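Local coordinates for integral membrane indolylacetylinositol arabinosyltransferase EmbB (Mycolicibacterium smegmatis MC2 155, PDB 7BVC), which probably transfers arabinose units to build the arabinan of mycobacterial cell wall arabinogalactan, and binds the drug ethambutol, at residues L40-T50 and P218-A229. Sequence-based numbering, arbitrary orientation.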
loop_
_atom_site.group_PDB
_atom_site.type_symbol
_atom_site.label_atom_id
_atom_site.label_comp_id
_atom_site.label_asym_id
_atom_site.label_seq_id
_atom_site.Cartn_x
_atom_site.Cartn_y
_atom_site.Cartn_z
ATOM N N LEU B 40 5.217 -46.829 -8.779
ATOM C CA LEU B 40 6.614 -46.495 -9.027
ATOM C C LEU B 40 6.873 -44.998 -8.997
ATOM O O LEU B 40 8.017 -44.587 -8.775
ATOM C CB LEU B 40 7.064 -47.058 -10.375
ATOM C CG LEU B 40 7.646 -48.471 -10.362
ATOM C CD1 LEU B 40 8.249 -48.807 -11.712
ATOM C CD2 LEU B 40 8.684 -48.604 -9.265
ATOM N N SER B 41 5.847 -44.177 -9.216
ATOM C CA SER B 41 6.028 -42.733 -9.242
ATOM C C SER B 41 6.037 -42.116 -7.852
ATOM O O SER B 41 6.612 -41.038 -7.675
ATOM C CB SER B 41 4.930 -42.079 -10.077
ATOM O OG SER B 41 5.018 -42.470 -11.435
ATOM N N VAL B 42 5.411 -42.766 -6.869
ATOM C CA VAL B 42 5.436 -42.263 -5.499
ATOM C C VAL B 42 6.692 -42.681 -4.752
ATOM O O VAL B 42 6.934 -42.188 -3.640
ATOM C CB VAL B 42 4.190 -42.726 -4.717
ATOM C CG1 VAL B 42 2.929 -42.374 -5.482
ATOM C CG2 VAL B 42 4.258 -44.220 -4.452
ATOM N N SER B 43 7.503 -43.567 -5.328
ATOM C CA SER B 43 8.752 -43.995 -4.718
ATOM C C SER B 43 9.963 -43.239 -5.247
ATOM O O SER B 43 11.058 -43.403 -4.702
ATOM C CB SER B 43 8.959 -45.498 -4.930
ATOM O OG SER B 43 9.116 -45.798 -6.306
ATOM N N ILE B 44 9.796 -42.426 -6.293
ATOM C CA ILE B 44 10.917 -41.628 -6.794
ATOM C C ILE B 44 11.399 -40.622 -5.760
ATOM O O ILE B 44 12.620 -40.487 -5.585
ATOM C CB ILE B 44 10.552 -40.984 -8.140
ATOM C CG1 ILE B 44 10.024 -42.039 -9.108
ATOM C CG2 ILE B 44 11.757 -40.284 -8.738
ATOM C CD1 ILE B 44 11.036 -43.104 -9.448
ATOM N N PRO B 45 10.539 -39.885 -5.049
ATOM C CA PRO B 45 11.052 -39.005 -3.988
ATOM C C PRO B 45 11.756 -39.745 -2.865
ATOM O O PRO B 45 12.473 -39.109 -2.084
ATOM C CB PRO B 45 9.793 -38.296 -3.477
ATOM C CG PRO B 45 8.853 -38.341 -4.614
ATOM C CD PRO B 45 9.101 -39.652 -5.286
ATOM N N LEU B 46 11.585 -41.058 -2.757
ATOM C CA LEU B 46 12.176 -41.849 -1.682
ATOM C C LEU B 46 13.043 -42.937 -2.307
ATOM O O LEU B 46 12.600 -44.076 -2.467
ATOM C CB LEU B 46 11.079 -42.456 -0.808
ATOM C CG LEU B 46 10.106 -41.478 -0.155
ATOM C CD1 LEU B 46 8.984 -42.220 0.547
ATOM C CD2 LEU B 46 10.836 -40.572 0.807
ATOM N N LEU B 47 14.293 -42.594 -2.626
ATOM C CA LEU B 47 15.211 -43.533 -3.257
ATOM C C LEU B 47 16.618 -42.996 -3.074
ATOM O O LEU B 47 16.798 -41.770 -3.080
ATOM C CB LEU B 47 14.897 -43.721 -4.746
ATOM C CG LEU B 47 13.980 -44.889 -5.129
ATOM C CD1 LEU B 47 13.614 -44.844 -6.602
ATOM C CD2 LEU B 47 14.606 -46.225 -4.775
ATOM N N PRO B 48 17.624 -43.854 -2.906
ATOM C CA PRO B 48 18.971 -43.362 -2.603
ATOM C C PRO B 48 19.514 -42.451 -3.695
ATOM O O PRO B 48 19.232 -42.627 -4.882
ATOM C CB PRO B 48 19.802 -44.645 -2.484
ATOM C CG PRO B 48 19.008 -45.684 -3.194
ATOM C CD PRO B 48 17.579 -45.323 -2.967
ATOM N N VAL B 49 20.299 -41.464 -3.269
ATOM C CA VAL B 49 20.957 -40.524 -4.164
ATOM C C VAL B 49 22.373 -40.302 -3.653
ATOM O O VAL B 49 22.657 -40.474 -2.465
ATOM C CB VAL B 49 20.178 -39.191 -4.267
ATOM C CG1 VAL B 49 20.411 -38.334 -3.036
ATOM C CG2 VAL B 49 20.554 -38.443 -5.528
ATOM N N THR B 50 23.272 -39.940 -4.562
ATOM C CA THR B 50 24.680 -39.740 -4.244
ATOM C C THR B 50 24.998 -38.252 -4.235
ATOM O O THR B 50 24.622 -37.529 -5.161
ATOM C CB THR B 50 25.577 -40.461 -5.250
ATOM O OG1 THR B 50 25.311 -41.867 -5.199
ATOM C CG2 THR B 50 27.039 -40.223 -4.928
ATOM N N PRO B 218 21.342 -38.883 -9.234
ATOM C CA PRO B 218 20.698 -40.150 -8.879
ATOM C C PRO B 218 21.603 -41.345 -9.135
ATOM O O PRO B 218 22.583 -41.278 -9.879
ATOM C CB PRO B 218 19.467 -40.186 -9.788
ATOM C CG PRO B 218 19.875 -39.390 -10.973
ATOM C CD PRO B 218 20.747 -38.286 -10.442
ATOM N N THR B 219 21.253 -42.454 -8.493
ATOM C CA THR B 219 21.993 -43.698 -8.627
ATOM C C THR B 219 21.372 -44.549 -9.732
ATOM O O THR B 219 20.486 -44.105 -10.466
ATOM C CB THR B 219 22.027 -44.440 -7.293
ATOM O OG1 THR B 219 20.698 -44.550 -6.774
ATOM C CG2 THR B 219 22.887 -43.694 -6.297
ATOM N N ALA B 220 21.838 -45.793 -9.865
ATOM C CA ALA B 220 21.277 -46.687 -10.871
ATOM C C ALA B 220 19.855 -47.101 -10.525
ATOM O O ALA B 220 19.033 -47.301 -11.425
ATOM C CB ALA B 220 22.165 -47.919 -11.032
ATOM N N LEU B 221 19.546 -47.231 -9.235
ATOM C CA LEU B 221 18.205 -47.631 -8.828
ATOM C C LEU B 221 17.190 -46.536 -9.131
ATOM O O LEU B 221 16.119 -46.803 -9.691
ATOM C CB LEU B 221 18.196 -47.980 -7.341
ATOM C CG LEU B 221 17.021 -48.812 -6.832
ATOM C CD1 LEU B 221 17.011 -50.176 -7.498
ATOM C CD2 LEU B 221 17.094 -48.954 -5.323
ATOM N N LYS B 222 17.512 -45.292 -8.771
ATOM C CA LYS B 222 16.614 -44.175 -9.031
ATOM C C LYS B 222 16.487 -43.854 -10.513
ATOM O O LYS B 222 15.549 -43.149 -10.897
ATOM C CB LYS B 222 17.088 -42.934 -8.272
ATOM C CG LYS B 222 15.986 -41.938 -7.960
ATOM C CD LYS B 222 16.550 -40.640 -7.415
ATOM C CE LYS B 222 15.439 -39.665 -7.068
ATOM N NZ LYS B 222 15.966 -38.305 -6.781
ATOM N N LEU B 223 17.397 -44.348 -11.350
ATOM C CA LEU B 223 17.272 -44.190 -12.794
ATOM C C LEU B 223 16.459 -45.317 -13.415
ATOM O O LEU B 223 15.647 -45.075 -14.314
ATOM C CB LEU B 223 18.655 -44.129 -13.443
ATOM C CG LEU B 223 19.296 -42.747 -13.565
ATOM C CD1 LEU B 223 20.712 -42.867 -14.095
ATOM C CD2 LEU B 223 18.460 -41.846 -14.457
ATOM N N ALA B 224 16.669 -46.552 -12.951
ATOM C CA ALA B 224 15.851 -47.663 -13.421
ATOM C C ALA B 224 14.403 -47.512 -12.981
ATOM O O ALA B 224 13.497 -48.022 -13.648
ATOM C CB ALA B 224 16.425 -48.987 -12.923
ATOM N N ALA B 225 14.162 -46.823 -11.867
ATOM C CA ALA B 225 12.801 -46.562 -11.422
ATOM C C ALA B 225 12.190 -45.327 -12.068
ATOM O O ALA B 225 10.967 -45.167 -12.024
ATOM C CB ALA B 225 12.759 -46.415 -9.899
ATOM N N MET B 226 13.005 -44.452 -12.656
ATOM C CA MET B 226 12.491 -43.312 -13.404
ATOM C C MET B 226 12.210 -43.654 -14.857
ATOM O O MET B 226 11.261 -43.119 -15.440
ATOM C CB MET B 226 13.479 -42.144 -13.343
ATOM C CG MET B 226 13.294 -41.230 -12.146
ATOM S SD MET B 226 14.727 -40.174 -11.864
ATOM C CE MET B 226 14.930 -39.448 -13.486
ATOM N N LEU B 227 13.012 -44.531 -15.454
ATOM C CA LEU B 227 12.791 -44.986 -16.819
ATOM C C LEU B 227 11.828 -46.162 -16.894
ATOM O O LEU B 227 11.701 -46.777 -17.956
ATOM C CB LEU B 227 14.121 -45.358 -17.480
ATOM C CG LEU B 227 14.981 -44.252 -18.107
ATOM C CD1 LEU B 227 15.283 -43.114 -17.140
ATOM C CD2 LEU B 227 16.271 -44.838 -18.658
ATOM N N LEU B 228 11.152 -46.488 -15.792
ATOM C CA LEU B 228 10.134 -47.526 -15.775
ATOM C C LEU B 228 8.770 -47.003 -15.357
ATOM O O LEU B 228 7.784 -47.742 -15.453
ATOM C CB LEU B 228 10.549 -48.673 -14.843
ATOM C CG LEU B 228 11.180 -49.888 -15.522
ATOM C CD1 LEU B 228 11.734 -50.855 -14.490
ATOM C CD2 LEU B 228 10.167 -50.579 -16.418
ATOM N N ALA B 229 8.683 -45.761 -14.891
ATOM C CA ALA B 229 7.409 -45.107 -14.640
ATOM C C ALA B 229 6.920 -44.322 -15.846
ATOM O O ALA B 229 5.803 -43.797 -15.819
ATOM C CB ALA B 229 7.515 -44.180 -13.426
#
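A chi1 of -155° swings the side chain of Lys222 away from its own backbone N, and the chain stays extended from there, lying across the 40-50 segment. Its CG packs on CB of Leu47 at 3.8 Å, and its CE passes the carbonyl and CG2 of Ile44. A long aliphatic stem ending in a charge suits this buried place, because NZ is carried on to a hydrogen bond with the carbonyl of Phe480. Thr219 holds OG1 between its backbone N and carbonyl carbon (chi1 51°), from where the hydroxyl donates to O of Pro48 at 3.1 Å, coming from above the carbonyl plane. Its methyl CG2 is turned instead to Thr50, beside OG1. Both segments lie partly in predicted membrane-spanning helices, and they run antiparallel where the first such span leads into strand 49-55 and strand 216-218 returns to the membrane through helix 220-224. Strand 49-55 is central in a three-stranded antiparallel sheet, between 216-218 and 1063-1068. Leu47 divides its methyls, CD2 touching Leu221 CD2 at 3.7 Å and CD1 reaching CB of Ala225. The small Ala225 also admits Ile44 CD1, 3.8 Å from the same CB, while Ile44 CG2 packs on Met226 CG. Farther along, Leu40 CD1 lies against CB of Leu228, and Ala229 is small enough to sit beside Ser41, whose hydroxyl bonds chiefly to the carbonyl of Thr473, with that of Gly37 as a second acceptor.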